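Local coordinates for protein probable aspartate aminotransferase 2 (Methanococcus jannaschii, PDB 2Z61) that transfers an amino group from alanine to a furancarboxaldehyde phosphate with the help of pyridoxal phosphate, making the furan precursor of methanofuran, at residues V309-G314 / N344-S349; Y322-E327 / E362-F367; E70-I75 / I88-I93; P44-D49 / E268-R273. All blocks are in the same frame, centred on the assembly; numbering follows the deposited sequence.

Interaction 1: V309-G314 / N344-S349; sequences VFPNIG and NYIRIS
Tyr345 lays its CB over one face of the Phe310 ring, a CH-pi contact with Tyr345 CB 3.5 Å from Phe310 CE2. Arg347 CB lies at the edge of that ring, in its plane. The two aromatic rings are nearly parallel, with planes 14° apart, but are slid so far that they barely overlap. Asn312 covers one face of the Tyr345 ring, with its CB 3.5 Å from Tyr345 CE2. Phe310 O sits at the tyrosine ring's edge.

The Asn312 amide is held at both ends. Its CG is anti to the backbone N (chi1 -179°), which lets Asn312 ND2 donate to Tyr345 OH at 3.0 Å, tilted a little from the amide plane. Asn312 OD1 accepts from Gly314 N at 2.8 Å, which closes an Asx turn.

Strand 346-349 is the middle strand of the small antiparallel sheet in the small domain of this class I aminotransferase. Strand 308-309 flanks it. Val309 and Ile348 are a hydrogen-bonded pair, with Ile348 N 2.9 Å from Val309 O. Past this pair, Ile313 N bonds to Asn344 O at 2.9 Å. Ile313 CD1 meets Ile346 CG2 at 3.8 Å, and Phe320 of helix 317-328 touches both isoleucines. Arg347 turns its guanidinium away, and its NH1 bonds to Asn165 OD1.

Interaction 2: Y322-E327 / E362-F367; sequences YKLLKE and ERIKEF
Leu324 and Phe367 meet where two helices of the small domain pack, helix 317-328 and the C-terminal helix 354-368. The short helical segments have axes 10.9 Å apart at closest approach. Their N-to-C directions are 110° apart. Large side chains fill the space between these backbones, and no hydrogen bond crosses it.

Phe367 does most of the reaching. Its CG is anti to the backbone N (chi1 175°), and its ring extends to three residues of the other helix. Leu324 CG lies over one face of the ring, toward the rim, 4.0 Å from Phe367 CD2. The Glu327 carboxylate comes to the edge of the ring, with Glu327 OE1 3.7 Å from Phe367 CE1. The carboxylate and ring planes are 65° apart. Lys323 touches the far end of the ring with its CB, 4.0 Å from Phe367 CZ, while the rest of its extended chain leads away.

Deeper in, Leu324 CD1 packs on Ile364 CG1 at 3.8 Å, the two side chains crossing at about a right angle. Leu324 also touches Val330 and Leu332, and Ile364 touches Phe296. Beside the contact, Arg363 NH1 bonds to Lys328 O.

An alanine at Phe367 would probably leave Leu324 CG without the ring face it packs on and open a gap between the helices. The contact is apolar where it is buried, and charged side chains lie at its exposed side. The Glu327 carboxylate meets ring C-H groups, which may favour it weakly by their slight positive charge.

Interaction 3: E70-I75 / I88-I93; sequences ELREKI and IPDNII
Helix 69-82 passes close to the turn that leads into strand 92-95, with Arg72 CA only 5.2 Å from Pro89 CA. Arg72 carries most of the contact. Its chain runs out extended and then bends at chi3 (-82°), which brings the guanidinium edge to the turn. Arg72 NH1 donates to Pro89 O at 3.0 Å, with an N-H...O angle of 154°. The oxygen lies in the guanidinium plane, but the donor stands above the carbonyl plane and off its lone pairs. Ile92 N binds the same Pro89 O at 3.2 Å from the opposite face, so two donors grip this oxygen. Arg72 CD also lies 3.1 Å from Ile92 O, a carbonyl of the strand that follows the turn.

Arg72 NE is held by Gly67 O, which helps fix the rotation of the guanidinium. Asp90 adds a long salt bridge, with Asp90 OD1 3.9 Å from Arg72 NH1.

The rest is apolar. Glu73 CG rests on Pro89 CG at 4.0 Å. Ile75 CG2 packs on Ile92 CD1 at 3.7 Å, and these isoleucines also reach Tyr233 and Ile235 of the neighbouring strand. Strand 92-95 is an outermost strand of the seven-stranded mixed sheet in the large domain. That sheet, with one antiparallel strand placed next to this edge, is typical of the fold type I pyridoxal-phosphate enzymes, the aspartate aminotransferase fold.

Interaction 4: P44-D49 / E268-R273; sequences PKPIVD and EKETER
Pro44 O is gripped by two backbone N-H groups, while the ring of Pro44 packs on Thr271 across the contact. Ile47 N lies 3.0 Å from Pro44 O. Val48 N is 3.1 Å from the same oxygen. Pro44 is the N-cap residue of helix 45-56, and these bonds form its first turn. The other segment is the start of helix 269-295.

Thr271 turns its methyl toward the proline. With OG1 beside the backbone N (chi1 -63°), CG2 is anti to that N and lies 3.9 Å from Pro44 CG. Ile47 CD1 touches the same Thr271 CG2 at 4.2 Å. The very short approach of the Thr271 hydroxyl to Pro46 is doubtful. Pro46 crosses Glu270 at about a right angle, with Pro46 CD 4.0 Å from Glu270 CG.

An alanine at Pro46 would lack CG and CD, and the Glu270 chain would probably lose its support and be freer to turn. Val48, on the same helix, packs on Leu55 of the second subunit. Lys45 N bonds to Glu274 OE1.

Between the segments the contact is apolar. It joins the two helix starts by fit of shape, while the Thr271 hydroxyl is satisfied by its bond to Lys265 O.

In the fold
Interactions 1 and 2 lie in the small domain, with centres 14 Å apart. Strand 346-349 of interaction 1 leads on to helix 354-368 of interaction 2. Interaction 1 is buried and mixes backbone bonds with CH-pi contacts over ring faces. Interaction 2 is partly buried and relies on side chains alone. Interactions 3 and 4 lie about 6 Å apart at their nearest atoms, on the successive helices 69-82 and 45-56. Interaction 3 is partly buried and adds an arginine-to-carbonyl bond at the sheet edge. Interaction 4 is mostly buried and mainly apolar between two helix starts, near the second subunit. Helix 269-295 begins in interaction 4, and its far end packs on Val309 and Pro311 of interaction 1.

Interaction 1: V309-G314 / N344-S349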
# COMPACT_ATOMS: atom_id res chain seq x y z
N VAL A 309 18.68 -18.50 10.11
CA VAL A 309 19.75 -18.84 11.05
C VAL A 309 20.82 -17.81 10.68
O VAL A 309 21.11 -17.59 9.50
CB VAL A 309 20.27 -20.28 10.85
CG1 VAL A 309 21.36 -20.58 11.85
CG2 VAL A 309 19.12 -21.27 11.05
N PHE A 310 21.40 -17.17 11.70
CA PHE A 310 22.39 -16.11 11.48
C PHE A 310 23.73 -16.45 12.15
O PHE A 310 24.10 -15.85 13.16
CB PHE A 310 21.82 -14.81 12.06
CG PHE A 310 22.44 -13.56 11.51
CD1 PHE A 310 22.35 -13.26 10.15
CD2 PHE A 310 23.08 -12.66 12.35
CE1 PHE A 310 22.87 -12.06 9.65
CE2 PHE A 310 23.61 -11.47 11.86
CZ PHE A 310 23.50 -11.17 10.50
N PRO A 311 24.48 -17.40 11.57
CA PRO A 311 25.77 -17.83 12.10
C PRO A 311 26.95 -16.87 11.97
O PRO A 311 27.06 -16.13 10.99
CB PRO A 311 26.03 -19.13 11.35
CG PRO A 311 25.45 -18.82 10.00
CD PRO A 311 24.13 -18.16 10.36
N ASN A 312 27.82 -16.90 12.98
CA ASN A 312 29.03 -16.09 12.99
C ASN A 312 30.06 -17.00 12.32
O ASN A 312 30.51 -17.98 12.93
CB ASN A 312 29.47 -15.78 14.42
CG ASN A 312 30.73 -14.92 14.47
OD1 ASN A 312 31.71 -15.19 13.77
ND2 ASN A 312 30.70 -13.89 15.29
N ILE A 313 30.43 -16.69 11.09
CA ILE A 313 31.39 -17.52 10.37
C ILE A 313 32.83 -17.09 10.59
O ILE A 313 33.74 -17.52 9.87
CB ILE A 313 31.10 -17.50 8.85
CG1 ILE A 313 31.27 -16.08 8.30
CG2 ILE A 313 29.69 -18.01 8.60
CD1 ILE A 313 31.09 -15.99 6.80
N GLY A 314 33.04 -16.24 11.59
CA GLY A 314 34.38 -15.78 11.91
C GLY A 314 35.08 -15.02 10.80
O GLY A 314 36.29 -14.82 10.85
N ASN A 344 30.85 -10.28 10.16
CA ASN A 344 31.31 -11.67 10.26
C ASN A 344 30.18 -12.69 10.20
O ASN A 344 30.41 -13.89 10.34
CB ASN A 344 32.17 -11.82 11.52
CG ASN A 344 33.44 -10.99 11.43
OD1 ASN A 344 34.27 -11.20 10.53
ND2 ASN A 344 33.61 -10.04 12.34
N TYR A 345 28.96 -12.20 9.96
CA TYR A 345 27.79 -13.05 9.79
C TYR A 345 27.18 -13.17 8.36
O TYR A 345 27.52 -12.43 7.44
CB TYR A 345 26.75 -12.50 10.71
CG TYR A 345 27.14 -12.55 12.17
CD1 TYR A 345 28.07 -11.67 12.72
CD2 TYR A 345 26.53 -13.48 13.02
CE1 TYR A 345 28.39 -11.71 14.08
CE2 TYR A 345 26.84 -13.53 14.38
CZ TYR A 345 27.77 -12.64 14.90
OH TYR A 345 28.08 -12.68 16.24
N ILE A 346 26.24 -14.11 8.24
CA ILE A 346 25.49 -14.34 7.01
C ILE A 346 24.14 -14.94 7.41
O ILE A 346 24.05 -15.65 8.42
CB ILE A 346 26.19 -15.33 6.05
CG1 ILE A 346 26.17 -16.74 6.64
CG2 ILE A 346 27.61 -14.87 5.77
CD1 ILE A 346 26.53 -17.83 5.65
N ARG A 347 23.11 -14.65 6.64
CA ARG A 347 21.79 -15.20 6.95
C ARG A 347 21.47 -16.35 6.02
O ARG A 347 21.61 -16.24 4.80
CB ARG A 347 20.70 -14.14 6.83
CG ARG A 347 19.32 -14.64 7.26
CD ARG A 347 18.20 -13.68 6.87
NE ARG A 347 17.82 -13.82 5.47
CZ ARG A 347 16.87 -13.10 4.87
NH1 ARG A 347 16.19 -12.19 5.56
NH2 ARG A 347 16.59 -13.30 3.59
N ILE A 348 21.07 -17.46 6.62
CA ILE A 348 20.69 -18.64 5.86
C ILE A 348 19.19 -18.82 6.04
O ILE A 348 18.69 -18.88 7.17
CB ILE A 348 21.41 -19.91 6.35
CG1 ILE A 348 22.88 -19.88 5.90
CG2 ILE A 348 20.71 -21.16 5.82
CD1 ILE A 348 23.65 -21.15 6.23
N SER A 349 18.47 -18.89 4.93
CA SER A 349 17.03 -19.09 4.97
C SER A 349 16.70 -20.50 4.54
O SER A 349 17.11 -20.93 3.46
CB SER A 349 16.33 -18.10 4.04
OG SER A 349 14.99 -18.50 3.82

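Interaction 2: Y322-E327 / E362-F367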
# COMPACT_ATOMS: atom_id res chain seq x y z
N TYR A 322 30.00 -13.85 -1.94
CA TYR A 322 30.37 -13.76 -3.35
C TYR A 322 31.11 -14.99 -3.85
O TYR A 322 30.72 -15.58 -4.86
CB TYR A 322 31.23 -12.52 -3.60
CG TYR A 322 30.49 -11.42 -4.32
CD1 TYR A 322 29.45 -10.73 -3.69
CD2 TYR A 322 30.79 -11.11 -5.64
CE1 TYR A 322 28.72 -9.76 -4.38
CE2 TYR A 322 30.06 -10.14 -6.34
CZ TYR A 322 29.03 -9.47 -5.70
OH TYR A 322 28.30 -8.52 -6.38
N LYS A 323 32.17 -15.38 -3.15
CA LYS A 323 32.94 -16.55 -3.55
C LYS A 323 32.10 -17.82 -3.61
O LYS A 323 32.16 -18.55 -4.60
CB LYS A 323 34.12 -16.76 -2.59
CG LYS A 323 35.09 -15.60 -2.55
CD LYS A 323 36.28 -15.89 -1.66
CE LYS A 323 37.25 -14.72 -1.62
NZ LYS A 323 38.45 -15.00 -0.77
N LEU A 324 31.33 -18.07 -2.56
CA LEU A 324 30.50 -19.26 -2.51
C LEU A 324 29.55 -19.32 -3.71
O LEU A 324 29.39 -20.36 -4.34
CB LEU A 324 29.70 -19.30 -1.21
CG LEU A 324 29.56 -20.65 -0.50
CD1 LEU A 324 28.72 -20.47 0.76
CD2 LEU A 324 28.92 -21.68 -1.41
N LEU A 325 28.92 -18.19 -4.01
CA LEU A 325 27.98 -18.13 -5.12
C LEU A 325 28.63 -18.47 -6.47
O LEU A 325 28.09 -19.26 -7.24
CB LEU A 325 27.33 -16.74 -5.20
CG LEU A 325 26.34 -16.54 -6.35
CD1 LEU A 325 25.24 -17.60 -6.29
CD2 LEU A 325 25.75 -15.15 -6.29
N LYS A 326 29.80 -17.87 -6.73
CA LYS A 326 30.51 -18.10 -7.98
C LYS A 326 31.06 -19.51 -8.15
O LYS A 326 30.97 -20.08 -9.24
CB LYS A 326 31.66 -17.09 -8.13
CG LYS A 326 31.17 -15.67 -8.35
CD LYS A 326 32.32 -14.71 -8.63
CE LYS A 326 31.79 -13.30 -8.89
NZ LYS A 326 32.87 -12.33 -9.23
N GLU A 327 31.60 -20.07 -7.08
CA GLU A 327 32.16 -21.42 -7.15
C GLU A 327 31.15 -22.55 -7.03
O GLU A 327 31.09 -23.43 -7.89
CB GLU A 327 33.23 -21.60 -6.08
CG GLU A 327 34.50 -20.83 -6.36
CD GLU A 327 35.51 -20.97 -5.24
OE1 GLU A 327 35.72 -22.11 -4.77
OE2 GLU A 327 36.10 -19.95 -4.84
N GLU A 362 25.78 -29.28 1.72
CA GLU A 362 26.87 -30.16 1.33
C GLU A 362 27.91 -29.40 0.51
O GLU A 362 29.11 -29.55 0.73
CB GLU A 362 26.33 -31.35 0.52
CG GLU A 362 25.75 -32.46 1.38
CD GLU A 362 26.81 -33.22 2.17
OE1 GLU A 362 27.51 -32.60 2.99
OE2 GLU A 362 26.94 -34.44 1.96
N ARG A 363 27.44 -28.58 -0.43
CA ARG A 363 28.35 -27.80 -1.27
C ARG A 363 29.22 -26.90 -0.39
O ARG A 363 30.43 -26.80 -0.59
CB ARG A 363 27.57 -26.94 -2.26
CG ARG A 363 26.83 -27.72 -3.32
CD ARG A 363 26.20 -26.78 -4.34
NE ARG A 363 25.39 -27.49 -5.33
CZ ARG A 363 24.73 -26.89 -6.32
NH1 ARG A 363 24.79 -25.58 -6.46
NH2 ARG A 363 24.02 -27.62 -7.17
N ILE A 364 28.59 -26.25 0.58
CA ILE A 364 29.31 -25.36 1.49
C ILE A 364 30.38 -26.15 2.26
O ILE A 364 31.46 -25.63 2.53
CB ILE A 364 28.35 -24.68 2.49
CG1 ILE A 364 27.32 -23.83 1.73
CG2 ILE A 364 29.14 -23.80 3.46
CD1 ILE A 364 26.26 -23.21 2.60
N LYS A 365 30.06 -27.39 2.60
CA LYS A 365 31.02 -28.23 3.32
C LYS A 365 32.20 -28.52 2.40
O LYS A 365 33.34 -28.62 2.85
CB LYS A 365 30.37 -29.54 3.75
CG LYS A 365 31.30 -30.47 4.52
CD LYS A 365 30.60 -31.75 4.95
CE LYS A 365 31.53 -32.64 5.77
NZ LYS A 365 30.86 -33.90 6.20
N GLU A 366 31.92 -28.65 1.11
CA GLU A 366 32.96 -28.93 0.12
C GLU A 366 33.75 -27.65 -0.17
O GLU A 366 34.85 -27.70 -0.73
CB GLU A 366 32.34 -29.45 -1.18
CG GLU A 366 31.51 -30.71 -1.00
CD GLU A 366 31.07 -31.31 -2.33
OE1 GLU A 366 30.46 -30.57 -3.14
OE2 GLU A 366 31.34 -32.50 -2.56
N PHE A 367 33.19 -26.52 0.22
CA PHE A 367 33.82 -25.22 0.01
C PHE A 367 34.78 -24.89 1.16
O PHE A 367 35.78 -24.21 0.96
CB PHE A 367 32.75 -24.14 -0.09
CG PHE A 367 33.30 -22.74 -0.20
CD1 PHE A 367 33.95 -22.33 -1.36
CD2 PHE A 367 33.18 -21.85 0.85
CE1 PHE A 367 34.46 -21.03 -1.46
CE2 PHE A 367 33.68 -20.55 0.76
CZ PHE A 367 34.33 -20.15 -0.40

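Interaction 3: E70-I75 / I88-I93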
# COMPACT_ATOMS: atom_id res chain seq x y z
N GLU A 70 -16.22 -8.69 9.89
CA GLU A 70 -16.12 -10.13 10.15
C GLU A 70 -14.67 -10.56 10.38
O GLU A 70 -14.41 -11.39 11.25
CB GLU A 70 -16.70 -10.94 8.98
CG GLU A 70 -18.15 -10.64 8.66
CD GLU A 70 -18.39 -9.19 8.25
OE1 GLU A 70 -17.74 -8.72 7.29
OE2 GLU A 70 -19.24 -8.53 8.88
N LEU A 71 -13.75 -10.01 9.60
CA LEU A 71 -12.33 -10.37 9.74
C LEU A 71 -11.80 -9.89 11.09
O LEU A 71 -11.21 -10.65 11.84
CB LEU A 71 -11.50 -9.74 8.63
CG LEU A 71 -10.33 -10.55 8.04
CD1 LEU A 71 -9.27 -9.58 7.55
CD2 LEU A 71 -9.75 -11.51 9.06
N ARG A 72 -12.01 -8.61 11.38
CA ARG A 72 -11.55 -8.04 12.63
C ARG A 72 -12.10 -8.82 13.84
O ARG A 72 -11.42 -8.95 14.85
CB ARG A 72 -11.93 -6.56 12.70
CG ARG A 72 -11.21 -5.72 11.65
CD ARG A 72 -11.49 -4.22 11.78
NE ARG A 72 -12.76 -3.82 11.16
CZ ARG A 72 -13.73 -3.19 11.80
NH1 ARG A 72 -13.60 -2.88 13.08
NH2 ARG A 72 -14.84 -2.85 11.16
N GLU A 73 -13.31 -9.34 13.71
CA GLU A 73 -13.88 -10.11 14.81
C GLU A 73 -13.12 -11.41 15.00
O GLU A 73 -12.79 -11.78 16.12
CB GLU A 73 -15.37 -10.40 14.57
CG GLU A 73 -16.23 -9.15 14.60
CD GLU A 73 -17.70 -9.46 14.42
OE1 GLU A 73 -18.04 -10.26 13.53
OE2 GLU A 73 -18.52 -8.88 15.16
N LYS A 74 -12.83 -12.10 13.90
CA LYS A 74 -12.09 -13.35 13.97
C LYS A 74 -10.69 -13.15 14.59
O LYS A 74 -10.25 -13.95 15.42
CB LYS A 74 -11.95 -13.97 12.58
CG LYS A 74 -13.24 -14.56 12.03
CD LYS A 74 -13.68 -15.78 12.82
CE LYS A 74 -15.09 -16.21 12.44
NZ LYS A 74 -15.28 -16.35 10.97
N ILE A 75 -10.00 -12.08 14.19
CA ILE A 75 -8.67 -11.82 14.73
C ILE A 75 -8.79 -11.53 16.23
O ILE A 75 -7.97 -11.97 17.03
CB ILE A 75 -8.01 -10.62 14.03
CG1 ILE A 75 -7.65 -11.01 12.58
CG2 ILE A 75 -6.76 -10.18 14.80
CD1 ILE A 75 -7.19 -9.85 11.71
N ILE A 88 -11.11 -5.36 21.26
CA ILE A 88 -12.32 -4.99 20.52
C ILE A 88 -12.01 -4.85 19.03
O ILE A 88 -10.92 -4.43 18.65
CB ILE A 88 -12.90 -3.66 21.06
CG1 ILE A 88 -13.29 -3.82 22.54
CG2 ILE A 88 -14.12 -3.25 20.26
CD1 ILE A 88 -12.12 -4.13 23.46
N PRO A 89 -12.96 -5.22 18.16
CA PRO A 89 -12.76 -5.12 16.71
C PRO A 89 -12.36 -3.73 16.22
O PRO A 89 -11.67 -3.60 15.21
CB PRO A 89 -14.10 -5.57 16.14
CG PRO A 89 -14.51 -6.62 17.13
CD PRO A 89 -14.21 -5.95 18.46
N ASP A 90 -12.78 -2.69 16.94
CA ASP A 90 -12.44 -1.32 16.57
C ASP A 90 -10.97 -1.00 16.81
O ASP A 90 -10.46 0.01 16.32
CB ASP A 90 -13.31 -0.32 17.35
CG ASP A 90 -14.71 -0.17 16.77
OD1 ASP A 90 -14.84 -0.05 15.53
OD2 ASP A 90 -15.68 -0.17 17.56
N ASN A 91 -10.28 -1.86 17.56
CA ASN A 91 -8.87 -1.66 17.86
C ASN A 91 -7.98 -2.32 16.82
O ASN A 91 -6.77 -2.42 17.00
CB ASN A 91 -8.51 -2.25 19.23
CG ASN A 91 -9.20 -1.56 20.37
OD1 ASN A 91 -9.72 -2.20 21.28
ND2 ASN A 91 -9.22 -0.23 20.32
N ILE A 92 -8.59 -2.76 15.72
CA ILE A 92 -7.87 -3.45 14.67
C ILE A 92 -8.11 -2.83 13.29
O ILE A 92 -9.23 -2.43 12.97
CB ILE A 92 -8.31 -4.93 14.60
CG1 ILE A 92 -8.28 -5.55 16.01
CG2 ILE A 92 -7.44 -5.72 13.63
CD1 ILE A 92 -8.38 -7.07 16.03
N ILE A 93 -7.06 -2.73 12.49
CA ILE A 93 -7.20 -2.21 11.13
C ILE A 93 -6.52 -3.17 10.17
O ILE A 93 -5.39 -3.62 10.41
CB ILE A 93 -6.59 -0.82 10.94
CG1 ILE A 93 -7.38 0.21 11.75
CG2 ILE A 93 -6.65 -0.43 9.47
CD1 ILE A 93 -7.00 1.65 11.43

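Interaction 4: P44-D49 / E268-R273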
# COMPACT_ATOMS: atom_id res chain seq x y z
N PRO A 44 -2.70 -22.15 1.93
CA PRO A 44 -3.60 -23.24 2.25
C PRO A 44 -4.88 -23.25 1.41
O PRO A 44 -5.49 -22.21 1.15
CB PRO A 44 -3.86 -23.11 3.77
CG PRO A 44 -3.23 -21.80 4.18
CD PRO A 44 -2.08 -21.64 3.23
N LYS A 45 -5.26 -24.46 1.00
CA LYS A 45 -6.42 -24.69 0.14
C LYS A 45 -7.72 -24.00 0.53
O LYS A 45 -8.36 -23.37 -0.31
CB LYS A 45 -6.67 -26.19 -0.01
CG LYS A 45 -7.63 -26.54 -1.13
CD LYS A 45 -7.94 -28.03 -1.16
CE LYS A 45 -8.85 -28.39 -2.34
NZ LYS A 45 -8.13 -28.28 -3.63
N PRO A 46 -8.15 -24.14 1.79
CA PRO A 46 -9.41 -23.47 2.14
C PRO A 46 -9.38 -21.96 1.91
O PRO A 46 -10.42 -21.35 1.65
CB PRO A 46 -9.63 -23.86 3.61
CG PRO A 46 -8.29 -24.35 4.07
CD PRO A 46 -7.71 -25.02 2.88
N ILE A 47 -8.19 -21.36 2.00
CA ILE A 47 -8.05 -19.92 1.77
C ILE A 47 -8.15 -19.64 0.27
O ILE A 47 -8.86 -18.73 -0.15
CB ILE A 47 -6.70 -19.37 2.31
CG1 ILE A 47 -6.66 -19.49 3.84
CG2 ILE A 47 -6.52 -17.91 1.89
CD1 ILE A 47 -5.32 -19.14 4.47
N VAL A 48 -7.45 -20.44 -0.53
CA VAL A 48 -7.49 -20.29 -1.98
C VAL A 48 -8.93 -20.41 -2.51
O VAL A 48 -9.38 -19.57 -3.30
CB VAL A 48 -6.60 -21.35 -2.69
CG1 VAL A 48 -6.91 -21.40 -4.19
CG2 VAL A 48 -5.13 -21.02 -2.47
N ASP A 49 -9.65 -21.44 -2.06
CA ASP A 49 -11.03 -21.65 -2.52
C ASP A 49 -11.96 -20.49 -2.14
O ASP A 49 -12.83 -20.11 -2.92
CB ASP A 49 -11.60 -22.97 -1.97
CG ASP A 49 -10.81 -24.19 -2.45
OD1 ASP A 49 -10.13 -24.10 -3.49
OD2 ASP A 49 -10.88 -25.26 -1.81
N GLU A 268 -9.93 -21.72 10.08
CA GLU A 268 -10.70 -22.95 9.96
C GLU A 268 -9.85 -24.13 10.41
O GLU A 268 -8.61 -24.09 10.33
CB GLU A 268 -11.11 -23.15 8.50
CG GLU A 268 -12.56 -23.59 8.31
CD GLU A 268 -13.55 -22.51 8.71
OE1 GLU A 268 -14.77 -22.73 8.53
OE2 GLU A 268 -13.11 -21.45 9.20
N LYS A 269 -10.51 -25.18 10.89
CA LYS A 269 -9.82 -26.38 11.36
C LYS A 269 -8.92 -26.92 10.26
O LYS A 269 -7.74 -27.19 10.49
CB LYS A 269 -10.83 -27.47 11.74
CG LYS A 269 -11.77 -27.10 12.87
CD LYS A 269 -11.04 -26.95 14.20
CE LYS A 269 -12.03 -26.68 15.32
NZ LYS A 269 -11.36 -26.50 16.64
N GLU A 270 -9.46 -27.09 9.06
CA GLU A 270 -8.67 -27.60 7.96
C GLU A 270 -7.40 -26.77 7.72
O GLU A 270 -6.33 -27.33 7.50
CB GLU A 270 -9.50 -27.66 6.68
CG GLU A 270 -8.66 -27.94 5.43
CD GLU A 270 -7.89 -29.24 5.52
OE1 GLU A 270 -6.97 -29.45 4.69
OE2 GLU A 270 -8.20 -30.08 6.39
N THR A 271 -7.53 -25.45 7.75
CA THR A 271 -6.37 -24.59 7.52
C THR A 271 -5.31 -24.75 8.60
O THR A 271 -4.13 -24.91 8.29
CB THR A 271 -6.76 -23.11 7.43
OG1 THR A 271 -7.63 -22.91 6.31
CG2 THR A 271 -5.51 -22.24 7.26
N GLU A 272 -5.72 -24.70 9.87
CA GLU A 272 -4.75 -24.85 10.95
C GLU A 272 -4.07 -26.20 10.82
O GLU A 272 -2.92 -26.38 11.24
CB GLU A 272 -5.44 -24.73 12.32
CG GLU A 272 -6.38 -25.87 12.65
CD GLU A 272 -6.91 -25.79 14.07
OE1 GLU A 272 -6.09 -25.84 15.01
OE2 GLU A 272 -8.15 -25.68 14.24
N ARG A 273 -4.77 -27.16 10.23
CA ARG A 273 -4.21 -28.48 10.02
C ARG A 273 -3.00 -28.32 9.11
O ARG A 273 -1.91 -28.79 9.41
CB ARG A 273 -5.24 -29.39 9.34
CG ARG A 273 -4.87 -30.86 9.33
CD ARG A 273 -5.05 -31.46 10.71
NE ARG A 273 -6.44 -31.41 11.15
CZ ARG A 273 -6.86 -31.69 12.38
NH1 ARG A 273 -5.98 -32.03 13.32
NH2 ARG A 273 -8.15 -31.63 12.68